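Local coordinates for protein probable aspartate aminotransferase 2 (Methanococcus jannaschii, PDB 2Z61) that transfers the amino group of alanine to a furancarboxaldehyde phosphate with pyridoxal 5'-phosphate as cofactor, making the furan precursor of methanofuran, at residues K23-S26 with I32-E35; P39-P44 with N276-E281; D64-L69 with A243-Q248; F178-I183 with E206-L211. All coordinates share one frame; numbering follows the deposited sequence.

Contact 1: residues K23-S26 with I32-E35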
loop_
_atom_site.group_PDB
_atom_site.type_symbol
_atom_site.label_atom_id
_atom_site.label_comp_id
_atom_site.label_asym_id
_atom_site.label_seq_id
_atom_site.Cartn_x
_atom_site.Cartn_y
_atom_site.Cartn_z
ATOM N N LYS A 23 7.147 -0.938 -29.163
ATOM C CA LYS A 23 6.882 -1.065 -30.588
ATOM C C LYS A 23 8.077 -1.723 -31.257
ATOM O O LYS A 23 7.940 -2.738 -31.938
ATOM C CB LYS A 23 6.635 0.309 -31.214
ATOM C CG LYS A 23 5.471 1.069 -30.608
ATOM C CD LYS A 23 5.274 2.413 -31.300
ATOM C CE LYS A 23 4.107 3.186 -30.698
ATOM N NZ LYS A 23 3.908 4.504 -31.365
ATOM N N LEU A 24 9.254 -1.142 -31.049
ATOM C CA LEU A 24 10.487 -1.664 -31.629
ATOM C C LEU A 24 10.744 -3.089 -31.161
ATOM O O LEU A 24 11.241 -3.925 -31.916
ATOM C CB LEU A 24 11.670 -0.785 -31.222
ATOM C CG LEU A 24 11.628 0.690 -31.620
ATOM C CD1 LEU A 24 12.743 1.429 -30.908
ATOM C CD2 LEU A 24 11.764 0.827 -33.129
ATOM N N GLU A 25 10.398 -3.355 -29.908
ATOM C CA GLU A 25 10.605 -4.671 -29.320
ATOM C C GLU A 25 9.673 -5.707 -29.939
ATOM O O GLU A 25 10.031 -6.878 -30.062
ATOM C CB GLU A 25 10.400 -4.593 -27.803
ATOM C CG GLU A 25 10.950 -5.775 -27.026
ATOM C CD GLU A 25 11.527 -5.363 -25.681
ATOM O OE1 GLU A 25 12.582 -4.693 -25.666
ATOM O OE2 GLU A 25 10.924 -5.702 -24.642
ATOM N N SER A 26 8.481 -5.272 -30.335
ATOM C CA SER A 26 7.516 -6.176 -30.948
ATOM C C SER A 26 7.894 -6.436 -32.405
ATOM O O SER A 26 7.601 -7.500 -32.951
ATOM C CB SER A 26 6.104 -5.586 -30.873
ATOM O OG SER A 26 6.036 -4.334 -31.535
ATOM N N ILE A 32 18.084 -2.338 -26.149
ATOM C CA ILE A 32 18.908 -2.375 -24.946
ATOM C C ILE A 32 18.332 -1.408 -23.921
ATOM O O ILE A 32 18.308 -0.193 -24.135
ATOM C CB ILE A 32 20.376 -1.996 -25.235
ATOM C CG1 ILE A 32 21.013 -3.056 -26.139
ATOM C CG2 ILE A 32 21.151 -1.890 -23.924
ATOM C CD1 ILE A 32 22.460 -2.778 -26.500
ATOM N N HIS A 33 17.870 -1.966 -22.807
ATOM C CA HIS A 33 17.264 -1.188 -21.731
ATOM C C HIS A 33 18.241 -0.614 -20.698
ATOM O O HIS A 33 18.829 -1.351 -19.897
ATOM C CB HIS A 33 16.225 -2.051 -21.017
ATOM C CG HIS A 33 15.028 -2.371 -21.854
ATOM N ND1 HIS A 33 13.965 -1.506 -21.997
ATOM C CD2 HIS A 33 14.731 -3.458 -22.606
ATOM C CE1 HIS A 33 13.064 -2.046 -22.798
ATOM N NE2 HIS A 33 13.504 -3.231 -23.180
ATOM N N LEU A 34 18.406 0.706 -20.720
ATOM C CA LEU A 34 19.274 1.391 -19.770
ATOM C C LEU A 34 18.435 2.414 -19.027
ATOM O O LEU A 34 18.927 3.474 -18.641
ATOM C CB LEU A 34 20.420 2.097 -20.488
ATOM C CG LEU A 34 21.385 1.209 -21.271
ATOM C CD1 LEU A 34 22.550 2.053 -21.759
ATOM C CD2 LEU A 34 21.883 0.080 -20.380
ATOM N N GLU A 35 17.162 2.086 -18.839
ATOM C CA GLU A 35 16.222 2.967 -18.155
ATOM C C GLU A 35 15.526 2.232 -17.008
ATOM O O GLU A 35 14.601 2.763 -16.394
ATOM C CB GLU A 35 15.165 3.473 -19.146
ATOM C CG GLU A 35 13.984 2.513 -19.376
ATOM C CD GLU A 35 14.362 1.228 -20.111
ATOM O OE1 GLU A 35 15.544 0.844 -20.105
ATOM O OE2 GLU A 35 13.461 0.591 -20.693
#
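Glu-25, on the last turn of helix 15-26, reaches across to His-33 on the short strand 32-33, and these two side chains carry the whole contact. NE2 of His-33 donates to OE1 of Glu-25 over 3.0 Å. The N-H...O angle is 153°, so the bond is moderately bent. On the carboxylate side the lone pair used is the syn one, on the side of the other carboxylate oxygen; on the imidazole side the acceptor is tilted a little from the ring plane. The two flat groups stand nearly perpendicular, with 82° between their planes, so the carboxylate meets the rim of the imidazole through one oxygen and does not stack on it. In Glu-25, CG lies anti to the backbone N (chi1 -164°) and the chain bends at chi2, which carries the carboxylate out from the helix to the ring.

The second nitrogen of the ring is engaged as well. ND1 of His-33 donates to OE2 of Glu-35, again to a syn lone pair but now almost in the ring plane. Held by an acceptor at both nitrogens, the imidazole is fixed in its rotation, and two carboxylates so close would probably favour its doubly protonated, positively charged form. The bridge lies at the protein surface, while the strand itself pairs with its neighbour: Ile-32 and Leu-34 make backbone bonds to Ala-331. The arrangement is a His-carboxylate hydrogen bond tying helix 15-26 to a two-stranded parallel sheet, 32-33 with 330-331, in the small domain of this pyridoxal-phosphate-dependent aminotransferase.

Contact 2: residues P39-P44 with N276-E281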
loop_
_atom_site.group_PDB
_atom_site.type_symbol
_atom_site.label_atom_id
_atom_site.label_comp_id
_atom_site.label_asym_id
_atom_site.label_seq_id
_atom_site.Cartn_x
_atom_site.Cartn_y
_atom_site.Cartn_z
ATOM N N PRO A 39 16.835 -3.423 -9.691
ATOM C CA PRO A 39 17.954 -4.338 -9.932
ATOM C C PRO A 39 17.554 -5.586 -10.723
ATOM O O PRO A 39 16.470 -6.145 -10.535
ATOM C CB PRO A 39 18.449 -4.660 -8.522
ATOM C CG PRO A 39 17.215 -4.536 -7.691
ATOM C CD PRO A 39 16.559 -3.293 -8.249
ATOM N N ASP A 40 18.451 -6.015 -11.602
ATOM C CA ASP A 40 18.235 -7.180 -12.457
ATOM C C ASP A 40 18.598 -8.505 -11.790
ATOM O O ASP A 40 18.702 -9.528 -12.459
ATOM C CB ASP A 40 19.059 -7.032 -13.737
ATOM C CG ASP A 40 20.520 -6.701 -13.452
ATOM O OD1 ASP A 40 20.779 -5.716 -12.726
ATOM O OD2 ASP A 40 21.407 -7.423 -13.950
ATOM N N PHE A 41 18.812 -8.494 -10.483
ATOM C CA PHE A 41 19.155 -9.731 -9.791
ATOM C C PHE A 41 17.908 -10.356 -9.181
ATOM O O PHE A 41 16.907 -9.673 -8.949
ATOM C CB PHE A 41 20.163 -9.478 -8.659
ATOM C CG PHE A 41 21.490 -8.949 -9.122
ATOM C CD1 PHE A 41 21.617 -7.640 -9.574
ATOM C CD2 PHE A 41 22.619 -9.759 -9.093
ATOM C CE1 PHE A 41 22.849 -7.146 -9.988
ATOM C CE2 PHE A 41 23.855 -9.276 -9.506
ATOM C CZ PHE A 41 23.972 -7.966 -9.955
ATOM N N ASN A 42 17.973 -11.660 -8.940
ATOM C CA ASN A 42 16.879 -12.377 -8.302
ATOM C C ASN A 42 17.002 -12.144 -6.810
ATOM O O ASN A 42 18.054 -11.707 -6.335
ATOM C CB ASN A 42 17.014 -13.881 -8.528
ATOM C CG ASN A 42 16.683 -14.291 -9.946
ATOM O OD1 ASN A 42 15.580 -14.045 -10.437
ATOM N ND2 ASN A 42 17.635 -14.921 -10.616
ATOM N N THR A 43 15.964 -12.440 -6.058
ATOM C CA THR A 43 16.136 -12.314 -4.622
ATOM C C THR A 43 17.045 -13.411 -4.079
ATOM O O THR A 43 16.963 -14.584 -4.420
ATOM C CB THR A 43 14.804 -12.379 -3.875
ATOM O OG1 THR A 43 13.961 -11.304 -4.309
ATOM C CG2 THR A 43 15.031 -12.280 -2.373
ATOM N N PRO A 44 17.964 -13.010 -3.145
ATOM C CA PRO A 44 18.848 -14.008 -2.586
ATOM C C PRO A 44 18.126 -15.273 -2.129
ATOM O O PRO A 44 17.051 -15.225 -1.523
ATOM C CB PRO A 44 19.612 -13.289 -1.456
ATOM C CG PRO A 44 18.942 -11.932 -1.313
ATOM C CD PRO A 44 18.453 -11.629 -2.700
ATOM N N ASN A 276 27.003 -9.012 -1.292
ATOM C CA ASN A 276 28.335 -8.471 -1.549
ATOM C C ASN A 276 28.774 -8.801 -2.972
ATOM O O ASN A 276 29.457 -8.015 -3.620
ATOM C CB ASN A 276 29.350 -9.023 -0.552
ATOM C CG ASN A 276 29.316 -8.286 0.761
ATOM O OD1 ASN A 276 29.219 -7.057 0.789
ATOM N ND2 ASN A 276 29.412 -9.026 1.861
ATOM N N SER A 277 28.369 -9.970 -3.450
ATOM C CA SER A 277 28.686 -10.402 -4.802
ATOM C C SER A 277 27.947 -9.474 -5.766
ATOM O O SER A 277 28.469 -9.094 -6.818
ATOM C CB SER A 277 28.222 -11.848 -5.001
ATOM O OG SER A 277 28.243 -12.218 -6.369
ATOM N N MET A 278 26.728 -9.107 -5.386
ATOM C CA MET A 278 25.902 -8.224 -6.200
ATOM C C MET A 278 26.533 -6.833 -6.235
ATOM O O MET A 278 26.648 -6.222 -7.296
ATOM C CB MET A 278 24.486 -8.149 -5.613
ATOM C CG MET A 278 23.405 -7.681 -6.585
ATOM S SD MET A 278 21.770 -7.470 -5.796
ATOM C CE MET A 278 21.230 -9.196 -5.623
ATOM N N ILE A 279 26.952 -6.341 -5.073
ATOM C CA ILE A 279 27.564 -5.024 -5.005
ATOM C C ILE A 279 28.808 -4.948 -5.890
ATOM O O ILE A 279 29.027 -3.950 -6.563
ATOM C CB ILE A 279 27.917 -4.639 -3.545
ATOM C CG1 ILE A 279 26.624 -4.398 -2.756
ATOM C CG2 ILE A 279 28.786 -3.380 -3.524
ATOM C CD1 ILE A 279 26.819 -4.162 -1.277
ATOM N N LYS A 280 29.614 -6.005 -5.897
ATOM C CA LYS A 280 30.817 -6.028 -6.728
ATOM C C LYS A 280 30.467 -5.928 -8.214
ATOM O O LYS A 280 31.086 -5.171 -8.956
ATOM C CB LYS A 280 31.615 -7.315 -6.486
ATOM C CG LYS A 280 32.754 -7.191 -5.488
ATOM C CD LYS A 280 32.287 -6.712 -4.128
ATOM C CE LYS A 280 33.448 -6.683 -3.143
ATOM N NZ LYS A 280 34.125 -8.014 -3.044
ATOM N N GLU A 281 29.475 -6.699 -8.647
ATOM C CA GLU A 281 29.065 -6.676 -10.045
ATOM C C GLU A 281 28.595 -5.281 -10.461
ATOM O O GLU A 281 28.968 -4.792 -11.526
ATOM C CB GLU A 281 27.950 -7.704 -10.289
ATOM C CG GLU A 281 27.384 -7.674 -11.704
ATOM C CD GLU A 281 28.399 -8.069 -12.767
ATOM O OE1 GLU A 281 29.585 -7.692 -12.655
ATOM O OE2 GLU A 281 28.001 -8.753 -13.727
#
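A Met-aromatic contact between Phe-41 and Met-278 seats the loop that precedes helix 45-56 on the long helix 269-295. The thioether chain of Met-278 runs over one face of the Phe-41 ring, the two side chains sliding past each other in opposite directions. SD of Met-278 stands 4.0 Å from the centroid of the Phe-41 ring and 25° off the ring normal, with CG over the same face. CG of Met-278 lies anti to the backbone N (chi1 -160°), which sends the chain out from the helix, and the bend at chi3 (-76°) brings CE against CB of Phe-41. The methionine thus lies along one face of the ring and reaches back to CB.

At the far end of the ring, CZ of Phe-41 meets CG of Glu-281 at 3.8 Å, an approach at the ring edge. Only the aliphatic part of the glutamate does this; its carboxylate is turned to a salt bridge with Arg-284. Phe-282 adds an edge-to-face ring contact to Phe-41, and Asp-40 pairs with Arg-285, so the helix grips the loop by both apolar and charged groups. Beyond the phenylalanine, Thr-43 bonds to the carbonyl of Ala-225, three residues after the pyridoxal-bearing Lys-222, and packs on Thr-60 of the second subunit. The whole is a Met-aromatic packing of loop on helix, set beside the dimer interface of this aminotransferase.

Contact 3: residues D64-L69 with A243-Q248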
loop_
_atom_site.group_PDB
_atom_site.type_symbol
_atom_site.label_atom_id
_atom_site.label_comp_id
_atom_site.label_asym_id
_atom_site.label_seq_id
_atom_site.Cartn_x
_atom_site.Cartn_y
_atom_site.Cartn_z
ATOM N N ASP A 64 0.597 -7.961 13.077
ATOM C CA ASP A 64 0.468 -6.728 13.849
ATOM C C ASP A 64 0.756 -5.619 12.833
ATOM O O ASP A 64 1.618 -5.784 11.970
ATOM C CB ASP A 64 1.525 -6.734 14.963
ATOM C CG ASP A 64 1.693 -5.386 15.642
ATOM O OD1 ASP A 64 2.421 -5.337 16.653
ATOM O OD2 ASP A 64 1.116 -4.381 15.181
ATOM N N SER A 65 0.046 -4.498 12.919
ATOM C CA SER A 65 0.260 -3.417 11.964
ATOM C C SER A 65 1.644 -2.769 11.999
ATOM O O SER A 65 2.048 -2.119 11.032
ATOM C CB SER A 65 -0.815 -2.346 12.137
ATOM O OG SER A 65 -2.077 -2.842 11.723
ATOM N N ARG A 66 2.370 -2.930 13.099
ATOM C CA ARG A 66 3.714 -2.359 13.210
ATOM C C ARG A 66 4.678 -3.271 12.466
ATOM O O ARG A 66 5.766 -2.855 12.075
ATOM C CB ARG A 66 4.161 -2.282 14.674
ATOM C CG ARG A 66 3.162 -1.626 15.616
ATOM C CD ARG A 66 3.569 -1.844 17.073
ATOM N NE ARG A 66 4.332 -0.720 17.610
ATOM C CZ ARG A 66 3.790 0.408 18.061
ATOM N NH1 ARG A 66 2.476 0.569 18.051
ATOM N NH2 ARG A 66 4.563 1.381 18.514
ATOM N N GLY A 67 4.268 -4.523 12.282
ATOM C CA GLY A 67 5.117 -5.496 11.615
ATOM C C GLY A 67 5.604 -6.464 12.677
ATOM O O GLY A 67 5.804 -6.069 13.828
ATOM N N ILE A 68 5.796 -7.728 12.317
ATOM C CA ILE A 68 6.238 -8.696 13.307
ATOM C C ILE A 68 7.434 -8.208 14.113
ATOM O O ILE A 68 8.376 -7.619 13.581
ATOM C CB ILE A 68 6.536 -10.076 12.675
ATOM C CG1 ILE A 68 7.683 -9.995 11.676
ATOM C CG2 ILE A 68 5.286 -10.584 11.975
ATOM C CD1 ILE A 68 7.970 -11.333 10.997
ATOM N N LEU A 69 7.360 -8.450 15.417
ATOM C CA LEU A 69 8.386 -8.030 16.361
ATOM C C LEU A 69 9.769 -8.568 16.018
ATOM O O LEU A 69 10.761 -7.848 16.118
ATOM C CB LEU A 69 7.969 -8.456 17.780
ATOM C CG LEU A 69 8.710 -7.890 18.998
ATOM C CD1 LEU A 69 10.111 -8.440 19.030
ATOM C CD2 LEU A 69 8.714 -6.355 18.956
ATOM N N ALA A 243 1.774 8.080 14.919
ATOM C CA ALA A 243 0.925 8.705 13.919
ATOM C C ALA A 243 0.903 7.878 12.633
ATOM O O ALA A 243 -0.149 7.688 12.025
ATOM C CB ALA A 243 1.417 10.119 13.627
ATOM N N ILE A 244 2.072 7.400 12.224
ATOM C CA ILE A 244 2.185 6.594 11.019
ATOM C C ILE A 244 1.436 5.277 11.200
ATOM O O ILE A 244 0.902 4.729 10.243
ATOM C CB ILE A 244 3.680 6.345 10.659
ATOM C CG1 ILE A 244 4.302 7.663 10.177
ATOM C CG2 ILE A 244 3.809 5.275 9.578
ATOM C CD1 ILE A 244 5.722 7.552 9.694
ATOM N N LEU A 245 1.376 4.782 12.432
ATOM C CA LEU A 245 0.667 3.542 12.723
ATOM C C LEU A 245 -0.830 3.680 12.428
ATOM O O LEU A 245 -1.442 2.780 11.852
ATOM C CB LEU A 245 0.861 3.139 14.187
ATOM C CG LEU A 245 0.198 1.832 14.639
ATOM C CD1 LEU A 245 0.553 0.699 13.675
ATOM C CD2 LEU A 245 0.665 1.491 16.047
ATOM N N LYS A 246 -1.414 4.804 12.834
ATOM C CA LYS A 246 -2.826 5.065 12.592
ATOM C C LYS A 246 -3.101 5.068 11.098
ATOM O O LYS A 246 -4.105 4.512 10.645
ATOM C CB LYS A 246 -3.229 6.408 13.203
ATOM C CG LYS A 246 -3.008 6.481 14.708
ATOM C CD LYS A 246 -3.025 7.915 15.216
ATOM C CE LYS A 246 -4.324 8.617 14.864
ATOM N NZ LYS A 246 -5.482 8.030 15.594
ATOM N N LEU A 247 -2.210 5.690 10.330
ATOM C CA LEU A 247 -2.370 5.733 8.884
ATOM C C LEU A 247 -2.284 4.314 8.321
ATOM O O LEU A 247 -3.079 3.922 7.462
ATOM C CB LEU A 247 -1.280 6.602 8.251
ATOM C CG LEU A 247 -1.380 8.109 8.490
ATOM C CD1 LEU A 247 -0.109 8.779 8.020
ATOM C CD2 LEU A 247 -2.588 8.675 7.749
ATOM N N GLN A 248 -1.313 3.547 8.812
ATOM C CA GLN A 248 -1.107 2.172 8.370
ATOM C C GLN A 248 -2.293 1.264 8.705
ATOM O O GLN A 248 -2.708 0.455 7.878
ATOM C CB GLN A 248 0.171 1.600 8.993
ATOM C CG GLN A 248 0.352 0.095 8.786
ATOM C CD GLN A 248 1.509 -0.240 7.857
ATOM O OE1 GLN A 248 1.611 0.293 6.759
ATOM N NE2 GLN A 248 2.381 -1.132 8.298
#
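One amide nitrogen, NE2 of Gln-248, serves two backbone carbonyls: that of Ser-65 across the contact and that of Ile-94 on strand 92-95. The bond from NE2 of Gln-248 to O of Ser-65 measures 2.9 Å and is almost straight (173°). The acceptor lies in the amide plane, and the nitrogen approaches nearly along the C=O axis. A bend at chi2 (112°) swings the amide off the helix to this place. A leucine here would probably leave both carbonyls without this donor and loosen the turn from the helix and strand 92-95.

The turn itself is a type I beta turn from Asp-64 to Gly-67, closed by a bond from N of Gly-67 to O of Asp-64 at 3.0 Å. An Asx turn is superposed on it, as N of Arg-66 donates 2.8 Å to OD2 of Asp-64 from above the carboxylate plane. Helix 238-251 adds apolar packing: CD1 of Leu-245 lies 3.7 Å from CB of Ser-65 and 4.0 Å from CG of Arg-66. OG of Ser-65 bonds elsewhere, to the carbonyl of Ile-253. Farther round the same helix, Lys-246 bonds to the carbonyl of Phe-9 of the second subunit.

Contact 4: residues F178-I183 with E206-L211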
loop_
_atom_site.group_PDB
_atom_site.type_symbol
_atom_site.label_atom_id
_atom_site.label_comp_id
_atom_site.label_asym_id
_atom_site.label_seq_id
_atom_site.Cartn_x
_atom_site.Cartn_y
_atom_site.Cartn_z
ATOM N N PHE A 178 23.483 21.388 8.310
ATOM C CA PHE A 178 22.732 22.619 8.109
ATOM C C PHE A 178 21.248 22.378 8.371
ATOM O O PHE A 178 20.596 23.159 9.071
ATOM C CB PHE A 178 22.901 23.137 6.679
ATOM C CG PHE A 178 22.192 24.435 6.424
ATOM C CD1 PHE A 178 22.719 25.636 6.888
ATOM C CD2 PHE A 178 20.967 24.457 5.767
ATOM C CE1 PHE A 178 22.032 26.838 6.704
ATOM C CE2 PHE A 178 20.276 25.654 5.581
ATOM C CZ PHE A 178 20.810 26.845 6.053
ATOM N N ALA A 179 20.718 21.288 7.817
ATOM C CA ALA A 179 19.301 20.971 7.982
ATOM C C ALA A 179 18.873 20.780 9.436
ATOM O O ALA A 179 17.813 21.263 9.835
ATOM C CB ALA A 179 18.938 19.734 7.168
ATOM N N TYR A 180 19.686 20.084 10.228
ATOM C CA TYR A 180 19.340 19.866 11.628
ATOM C C TYR A 180 19.367 21.118 12.493
ATOM O O TYR A 180 18.741 21.145 13.553
ATOM C CB TYR A 180 20.234 18.790 12.242
ATOM C CG TYR A 180 19.827 17.408 11.800
ATOM C CD1 TYR A 180 20.535 16.730 10.810
ATOM C CD2 TYR A 180 18.688 16.800 12.327
ATOM C CE1 TYR A 180 20.120 15.482 10.352
ATOM C CE2 TYR A 180 18.263 15.557 11.877
ATOM C CZ TYR A 180 18.983 14.902 10.889
ATOM O OH TYR A 180 18.570 13.665 10.443
ATOM N N GLU A 181 20.089 22.148 12.053
ATOM C CA GLU A 181 20.156 23.402 12.807
ATOM C C GLU A 181 19.064 24.351 12.315
ATOM O O GLU A 181 18.514 25.132 13.089
ATOM C CB GLU A 181 21.521 24.092 12.611
ATOM C CG GLU A 181 22.673 23.522 13.452
ATOM C CD GLU A 181 22.455 23.698 14.950
ATOM O OE1 GLU A 181 23.143 23.008 15.737
ATOM O OE2 GLU A 181 21.607 24.530 15.341
ATOM N N ASN A 182 18.737 24.256 11.030
ATOM C CA ASN A 182 17.775 25.165 10.427
ATOM C C ASN A 182 16.396 24.670 9.987
ATOM O O ASN A 182 15.478 25.482 9.831
ATOM C CB ASN A 182 18.465 25.824 9.244
ATOM C CG ASN A 182 19.702 26.567 9.663
ATOM O OD1 ASN A 182 19.615 27.575 10.349
ATOM N ND2 ASN A 182 20.860 26.066 9.280
ATOM N N ILE A 183 16.236 23.367 9.769
ATOM C CA ILE A 183 14.956 22.861 9.295
ATOM C C ILE A 183 14.224 21.997 10.314
ATOM O O ILE A 183 14.790 21.074 10.877
ATOM C CB ILE A 183 15.168 22.073 7.985
ATOM C CG1 ILE A 183 15.914 22.963 6.986
ATOM C CG2 ILE A 183 13.827 21.615 7.414
ATOM C CD1 ILE A 183 16.319 22.276 5.708
ATOM N N GLU A 206 23.047 9.083 12.153
ATOM C CA GLU A 206 24.329 9.536 12.683
ATOM C C GLU A 206 24.337 10.996 13.142
ATOM O O GLU A 206 25.210 11.398 13.906
ATOM C CB GLU A 206 25.434 9.297 11.641
ATOM C CG GLU A 206 25.692 7.815 11.388
ATOM C CD GLU A 206 26.629 7.553 10.223
ATOM O OE1 GLU A 206 26.330 7.996 9.096
ATOM O OE2 GLU A 206 27.670 6.894 10.432
ATOM N N PHE A 207 23.361 11.784 12.697
ATOM C CA PHE A 207 23.284 13.192 13.078
ATOM C C PHE A 207 22.196 13.476 14.111
ATOM O O PHE A 207 22.231 14.490 14.809
ATOM C CB PHE A 207 23.038 14.062 11.844
ATOM C CG PHE A 207 24.037 13.849 10.748
ATOM C CD1 PHE A 207 23.871 12.822 9.827
ATOM C CD2 PHE A 207 25.170 14.653 10.661
ATOM C CE1 PHE A 207 24.821 12.593 8.834
ATOM C CE2 PHE A 207 26.127 14.430 9.671
ATOM C CZ PHE A 207 25.951 13.396 8.757
ATOM N N ASP A 208 21.228 12.578 14.205
ATOM C CA ASP A 208 20.124 12.740 15.139
ATOM C C ASP A 208 19.768 11.354 15.669
ATOM O O ASP A 208 18.739 10.776 15.321
ATOM C CB ASP A 208 18.942 13.388 14.405
ATOM C CG ASP A 208 17.702 13.487 15.261
ATOM O OD1 ASP A 208 17.835 13.648 16.490
ATOM O OD2 ASP A 208 16.590 13.418 14.705
ATOM N N GLU A 209 20.647 10.826 16.514
ATOM C CA GLU A 209 20.484 9.496 17.087
ATOM C C GLU A 209 19.216 9.273 17.901
ATOM O O GLU A 209 18.850 8.131 18.175
ATOM C CB GLU A 209 21.712 9.145 17.928
ATOM C CG GLU A 209 23.000 9.139 17.121
ATOM C CD GLU A 209 24.220 8.842 17.967
ATOM O OE1 GLU A 209 24.429 9.547 18.978
ATOM O OE2 GLU A 209 24.970 7.903 17.620
ATOM N N ASN A 210 18.545 10.352 18.286
ATOM C CA ASN A 210 17.308 10.227 19.050
ATOM C C ASN A 210 16.096 10.443 18.152
ATOM O O ASN A 210 14.960 10.473 18.623
ATOM C CB ASN A 210 17.275 11.229 20.203
ATOM C CG ASN A 210 18.268 10.886 21.292
ATOM O OD1 ASN A 210 18.262 9.775 21.821
ATOM N ND2 ASN A 210 19.121 11.844 21.641
ATOM N N LEU A 211 16.350 10.596 16.857
ATOM C CA LEU A 211 15.284 10.800 15.883
ATOM C C LEU A 211 14.299 11.849 16.375
ATOM O O LEU A 211 13.082 11.675 16.268
ATOM C CB LEU A 211 14.561 9.479 15.635
ATOM C CG LEU A 211 15.487 8.319 15.269
ATOM C CD1 LEU A 211 14.775 6.998 15.511
ATOM C CD2 LEU A 211 15.933 8.460 13.822
#
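The ring of Tyr-180 overlaps the bases of two successive side chains, Phe-207 and Asp-208. Its CE1 comes to 3.6 Å from CB of Phe-207, while CE2, on the other flank of the ring, comes to 3.4 Å from CB of Asp-208. Both approaches are oblique, and the tyrosine crosses each partner at about a right angle. With CG beside the backbone N (chi1 -76°), the tyrosine ring projects from helix 173-182 onto the loop. The ring of Phe-207 turns from the tyrosine and stacks on Tyr-176.

Asp-208 holds the loop's shape. Its carboxylate oxygens accept from the backbone nitrogens of Glu-212 and Lys-213, and a type I beta turn from Asp-208 to Leu-211 is closed by N of Leu-211 on O of Asp-208 at 2.8 Å. The carboxylate plane stands 58° from that of the tyrosine ring. An alanine in place of Tyr-180 would probably open a gap between helix and loop, leaving CB of Phe-207 and of Asp-208 without their aromatic cover. Lys-213 adds a polar tie to the carbonyl of Tyr-180. The tyrosine also touches Ile-186 and Thr-214, so the contact packs a helix and a loop beside the neighbouring parallel strands 185-189 and 214-219, as in the alpha/beta large domain of this aminotransferase family.

How the contacts relate
Contact 1 is a surface contact, whereas contacts 2, 3 and 4 are partly buried, and their chemistry differs. Contact 1 is wholly polar and bridges elements close in sequence; contact 2, whose loop follows soon after segment 32-35 in the chain, is apolar and sulfur-aromatic and joins residues more than 230 positions apart. Contact 3 mixes an amide-carbonyl bond with leucine packing, while contact 4 relies on van der Waals packing of an aromatic ring. Contacts 3 and 4 both adjoin the large mixed sheet, at strand 92-95 and at strands 185-189 and 214-219 respectively, their centres about 25 Å apart. Contacts 2 and 3 also touch the second subunit; contacts 1 and 4 do not.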